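Local coordinates for aminopeptidase C (Lactobacillus rhamnosus, PDB 4K7C), which probably removes residues from the N-terminal end of peptides as a papain-like cysteine aminopeptidase of the bleomycin hydrolase type, at residues A[142-156]-A[245-257]. Numbering follows the deposited sequence.
Sequences WDMLSALIEKYGIVP and PQTFFKKYVGWNL
Ile-149 lays its CG2 methyl over one face of the Phe-249 ring, 3.7 Å from CG2 to the ring centroid, a CH-pi contact. With CG1 beside the backbone N (chi1 -75°), CG2 is left anti to that N and is the branch that reaches the ring. Leu-257 CD1 packs on the same methyl, 3.7 Å from Ile-149 CG2. Ile-154 CG2 meets the rim of the Phe-249 ring, level with it, and also lies 3.9 Å from Phe-248 CD2, so it wedges between the two phenylalanines. Pro-156 covers Phe-248 in turn, with CD over the ring centre, and Tyr-252 CB takes the opposite face. A serine in place of Phe-248 would probably leave the Pro-156 ring without its flat partner and open a gap beside Ile-154.

Helices 142-152 and 245-253 meet here at 112° within the papain-like peptidase fold, and helix 70-87 adds Met-79 against Ile-149. Where the first helix ends, Gly-153 turns with positive phi and brings Ile-154 N to Pro-245 O, a nearly straight bond of 3.1 Å. The donor stands above the carbonyl plane; Phe-249 N reaches the same oxygen from the opposite face.

Farther out, Leu-257 CD1 also touches Glu-150 CG at 3.5 Å, and the glutamate carboxylate goes on to a salt bridge with Arg-289. One water joins Trp-142 NE1, Ser-146 OG and Leu-257 O.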
# COMPACT_ATOMS: atom_id res chain seq x y z
N TRP A 142 -33.61 -21.81 -1.62
CA TRP A 142 -34.70 -20.88 -1.34
C TRP A 142 -35.66 -21.42 -0.26
O TRP A 142 -35.96 -20.72 0.69
CB TRP A 142 -35.50 -20.59 -2.62
CG TRP A 142 -36.72 -19.80 -2.28
CD1 TRP A 142 -37.96 -20.29 -1.96
CD2 TRP A 142 -36.81 -18.37 -2.13
NE1 TRP A 142 -38.81 -19.27 -1.62
CE2 TRP A 142 -38.14 -18.08 -1.73
CE3 TRP A 142 -35.93 -17.32 -2.31
CZ2 TRP A 142 -38.58 -16.75 -1.51
CZ3 TRP A 142 -36.38 -16.02 -2.14
CH2 TRP A 142 -37.69 -15.74 -1.71
N ASP A 143 -36.07 -22.67 -0.35
CA ASP A 143 -37.09 -23.21 0.57
C ASP A 143 -36.54 -23.31 1.99
O ASP A 143 -37.29 -23.18 2.95
CB ASP A 143 -37.57 -24.57 0.08
CG ASP A 143 -38.30 -24.52 -1.28
OD1 ASP A 143 -39.07 -23.58 -1.57
OD2 ASP A 143 -38.05 -25.47 -2.09
N MSE A 144 -35.23 -23.54 2.10
CA MSE A 144 -34.55 -23.49 3.42
C MSE A 144 -34.48 -22.11 3.99
O MSE A 144 -34.58 -21.92 5.20
CB MSE A 144 -33.14 -24.08 3.22
CG MSE A 144 -33.21 -25.58 2.98
SE MSE A 144 -31.52 -26.27 2.22
CE MSE A 144 -30.27 -25.95 3.70
N LEU A 145 -34.37 -21.06 3.17
CA LEU A 145 -34.38 -19.72 3.73
C LEU A 145 -35.81 -19.40 4.19
O LEU A 145 -36.02 -18.83 5.28
CB LEU A 145 -33.92 -18.75 2.64
CG LEU A 145 -33.57 -17.31 3.02
CD1 LEU A 145 -34.83 -16.45 3.14
CD2 LEU A 145 -32.71 -17.33 4.28
N SER A 146 -36.81 -19.71 3.35
CA SER A 146 -38.19 -19.56 3.79
C SER A 146 -38.50 -20.23 5.09
O SER A 146 -39.14 -19.62 5.96
CB SER A 146 -39.17 -20.05 2.72
OG SER A 146 -39.14 -19.11 1.75
N ALA A 147 -38.05 -21.47 5.25
CA ALA A 147 -38.27 -22.20 6.47
C ALA A 147 -37.77 -21.40 7.67
O ALA A 147 -38.43 -21.36 8.72
CB ALA A 147 -37.58 -23.55 6.46
N LEU A 148 -36.59 -20.77 7.51
CA LEU A 148 -36.04 -19.97 8.57
C LEU A 148 -36.86 -18.75 8.88
O LEU A 148 -37.10 -18.48 10.05
CB LEU A 148 -34.57 -19.53 8.27
CG LEU A 148 -33.60 -20.71 8.22
CD1 LEU A 148 -32.31 -20.27 7.54
CD2 LEU A 148 -33.30 -21.23 9.61
N ILE A 149 -37.37 -18.08 7.85
CA ILE A 149 -38.12 -16.87 8.04
C ILE A 149 -39.49 -17.17 8.66
O ILE A 149 -39.97 -16.41 9.49
CB ILE A 149 -38.14 -16.12 6.73
CG1 ILE A 149 -36.72 -15.50 6.59
CG2 ILE A 149 -39.17 -14.99 6.70
CD1 ILE A 149 -36.66 -14.70 5.38
N GLU A 150 -40.09 -18.29 8.22
CA GLU A 150 -41.36 -18.74 8.79
C GLU A 150 -41.20 -18.96 10.28
O GLU A 150 -42.07 -18.60 11.04
CB GLU A 150 -41.86 -20.00 8.10
CG GLU A 150 -42.34 -19.61 6.71
CD GLU A 150 -42.77 -20.78 5.88
OE1 GLU A 150 -43.79 -20.61 5.20
OE2 GLU A 150 -42.07 -21.82 5.89
N LYS A 151 -40.10 -19.54 10.71
CA LYS A 151 -39.98 -19.93 12.12
C LYS A 151 -39.46 -18.76 13.00
O LYS A 151 -39.83 -18.65 14.21
CB LYS A 151 -39.10 -21.14 12.24
CG LYS A 151 -38.90 -21.60 13.66
CD LYS A 151 -38.23 -22.97 13.68
CE LYS A 151 -38.30 -23.54 15.05
NZ LYS A 151 -37.76 -24.90 15.02
N TYR A 152 -38.60 -17.91 12.41
CA TYR A 152 -37.83 -16.92 13.17
C TYR A 152 -37.94 -15.45 12.85
O TYR A 152 -37.47 -14.56 13.60
CB TYR A 152 -36.36 -17.30 13.16
CG TYR A 152 -36.05 -18.61 13.84
CD1 TYR A 152 -36.10 -18.72 15.24
CD2 TYR A 152 -35.62 -19.72 13.12
CE1 TYR A 152 -35.79 -19.93 15.90
CE2 TYR A 152 -35.27 -20.92 13.76
CZ TYR A 152 -35.39 -21.06 15.14
OH TYR A 152 -35.08 -22.23 15.80
N GLY A 153 -38.58 -15.18 11.75
CA GLY A 153 -38.73 -13.85 11.19
C GLY A 153 -37.44 -13.23 10.73
O GLY A 153 -36.59 -13.95 10.23
N ILE A 154 -37.33 -11.93 10.81
CA ILE A 154 -36.15 -11.24 10.32
C ILE A 154 -36.04 -9.93 11.09
O ILE A 154 -37.01 -9.44 11.70
CB ILE A 154 -36.18 -11.06 8.75
CG1 ILE A 154 -34.76 -10.78 8.16
CG2 ILE A 154 -37.18 -10.00 8.28
CD1 ILE A 154 -33.67 -11.79 8.55
N VAL A 155 -34.86 -9.36 11.05
CA VAL A 155 -34.56 -8.07 11.65
C VAL A 155 -33.72 -7.16 10.71
O VAL A 155 -33.00 -7.67 9.83
CB VAL A 155 -33.86 -8.22 13.03
CG1 VAL A 155 -34.68 -9.09 13.96
CG2 VAL A 155 -32.43 -8.74 12.92
N PRO A 156 -33.81 -5.85 10.92
CA PRO A 156 -32.85 -4.94 10.28
C PRO A 156 -31.42 -5.36 10.59
O PRO A 156 -31.07 -5.82 11.64
CB PRO A 156 -33.15 -3.62 10.96
CG PRO A 156 -34.58 -3.72 11.37
CD PRO A 156 -34.62 -5.10 11.92
N PRO A 245 -38.85 -10.16 15.75
CA PRO A 245 -38.44 -10.55 14.38
C PRO A 245 -39.64 -10.96 13.55
O PRO A 245 -39.75 -10.67 12.35
CB PRO A 245 -37.42 -11.68 14.64
CG PRO A 245 -36.75 -11.23 15.93
CD PRO A 245 -37.95 -10.77 16.76
N GLN A 246 -40.60 -11.62 14.19
CA GLN A 246 -41.81 -12.02 13.48
C GLN A 246 -42.79 -10.92 13.18
O GLN A 246 -43.26 -10.86 12.07
CB GLN A 246 -42.43 -13.26 14.13
CG GLN A 246 -41.38 -14.38 14.19
CD GLN A 246 -41.94 -15.71 14.56
OE1 GLN A 246 -41.85 -16.16 15.72
NE2 GLN A 246 -42.60 -16.33 13.60
N THR A 247 -43.06 -10.00 14.12
CA THR A 247 -43.88 -8.86 13.76
C THR A 247 -43.23 -7.88 12.74
O THR A 247 -43.88 -7.31 11.91
CB THR A 247 -44.44 -8.10 15.00
OG1 THR A 247 -43.37 -7.60 15.77
CG2 THR A 247 -45.27 -9.04 15.81
N PHE A 248 -41.92 -7.72 12.84
CA PHE A 248 -41.17 -6.94 11.84
C PHE A 248 -41.36 -7.58 10.46
O PHE A 248 -41.73 -6.90 9.50
CB PHE A 248 -39.68 -6.90 12.24
CG PHE A 248 -38.87 -6.14 11.26
CD1 PHE A 248 -38.83 -4.75 11.31
CD2 PHE A 248 -38.29 -6.80 10.16
CE1 PHE A 248 -38.14 -4.03 10.33
CE2 PHE A 248 -37.63 -6.05 9.20
CZ PHE A 248 -37.56 -4.67 9.28
N PHE A 249 -41.15 -8.88 10.34
CA PHE A 249 -41.39 -9.51 9.07
C PHE A 249 -42.81 -9.26 8.55
O PHE A 249 -43.01 -8.87 7.38
CB PHE A 249 -41.09 -11.00 9.07
CG PHE A 249 -41.32 -11.65 7.70
CD1 PHE A 249 -40.36 -11.56 6.71
CD2 PHE A 249 -42.55 -12.28 7.41
CE1 PHE A 249 -40.63 -12.07 5.45
CE2 PHE A 249 -42.78 -12.87 6.17
CZ PHE A 249 -41.85 -12.73 5.19
N LYS A 250 -43.80 -9.54 9.40
CA LYS A 250 -45.20 -9.39 9.00
C LYS A 250 -45.52 -7.96 8.55
O LYS A 250 -46.20 -7.77 7.58
CB LYS A 250 -46.14 -9.90 10.13
CG LYS A 250 -46.01 -11.41 10.41
CD LYS A 250 -46.95 -11.91 11.53
CE LYS A 250 -47.46 -13.32 11.23
NZ LYS A 250 -46.51 -14.25 11.86
N LYS A 251 -44.99 -6.95 9.22
CA LYS A 251 -45.31 -5.55 8.92
C LYS A 251 -44.54 -4.93 7.76
O LYS A 251 -45.16 -4.29 6.90
CB LYS A 251 -45.17 -4.69 10.17
CG LYS A 251 -45.41 -3.20 9.97
CD LYS A 251 -45.53 -2.46 11.28
CE LYS A 251 -45.57 -0.94 11.07
NZ LYS A 251 -45.59 -0.27 12.40
N TYR A 252 -43.25 -5.22 7.70
CA TYR A 252 -42.37 -4.56 6.73
C TYR A 252 -42.20 -5.34 5.44
O TYR A 252 -42.00 -4.72 4.39
CB TYR A 252 -41.02 -4.12 7.42
CG TYR A 252 -41.19 -3.04 8.36
CD1 TYR A 252 -41.13 -1.69 7.92
CD2 TYR A 252 -41.46 -3.29 9.72
CE1 TYR A 252 -41.33 -0.65 8.84
CE2 TYR A 252 -41.66 -2.24 10.65
CZ TYR A 252 -41.61 -0.93 10.19
OH TYR A 252 -41.83 0.15 11.06
N VAL A 253 -42.37 -6.66 5.50
CA VAL A 253 -42.30 -7.47 4.30
C VAL A 253 -43.69 -7.97 3.92
O VAL A 253 -44.17 -7.70 2.82
CB VAL A 253 -41.29 -8.65 4.46
CG1 VAL A 253 -41.12 -9.40 3.13
CG2 VAL A 253 -39.90 -8.11 4.79
N GLY A 254 -44.32 -8.75 4.79
CA GLY A 254 -45.74 -9.03 4.59
C GLY A 254 -46.07 -10.12 3.57
O GLY A 254 -47.25 -10.28 3.21
N TRP A 255 -45.08 -10.93 3.16
CA TRP A 255 -45.30 -12.01 2.22
C TRP A 255 -45.89 -13.24 2.88
O TRP A 255 -45.75 -13.44 4.06
CB TRP A 255 -43.96 -12.41 1.58
CG TRP A 255 -43.29 -11.38 0.84
CD1 TRP A 255 -43.71 -10.13 0.62
CD2 TRP A 255 -42.01 -11.49 0.19
NE1 TRP A 255 -42.80 -9.44 -0.15
CE2 TRP A 255 -41.73 -10.27 -0.40
CE3 TRP A 255 -41.10 -12.53 0.06
CZ2 TRP A 255 -40.54 -10.02 -1.13
CZ3 TRP A 255 -39.90 -12.29 -0.67
CH2 TRP A 255 -39.67 -11.05 -1.26
N ASN A 256 -46.63 -13.99 2.06
CA ASN A 256 -47.01 -15.34 2.36
C ASN A 256 -46.05 -16.17 1.57
O ASN A 256 -46.12 -16.23 0.32
CB ASN A 256 -48.46 -15.61 1.98
CG ASN A 256 -48.84 -17.03 2.20
OD1 ASN A 256 -48.05 -17.86 2.67
ND2 ASN A 256 -50.06 -17.34 1.88
N LEU A 257 -45.20 -16.85 2.34
CA LEU A 257 -44.07 -17.60 1.82
C LEU A 257 -44.55 -18.81 1.04
O LEU A 257 -43.83 -19.30 0.15
CB LEU A 257 -43.05 -17.92 2.90
CG LEU A 257 -42.30 -16.65 3.36
CD1 LEU A 257 -41.49 -16.98 4.59
CD2 LEU A 257 -41.44 -15.97 2.30
O HOH W 1 -41.12 -19.85 0.01
O HOH W 2 -43.80 -18.62 14.01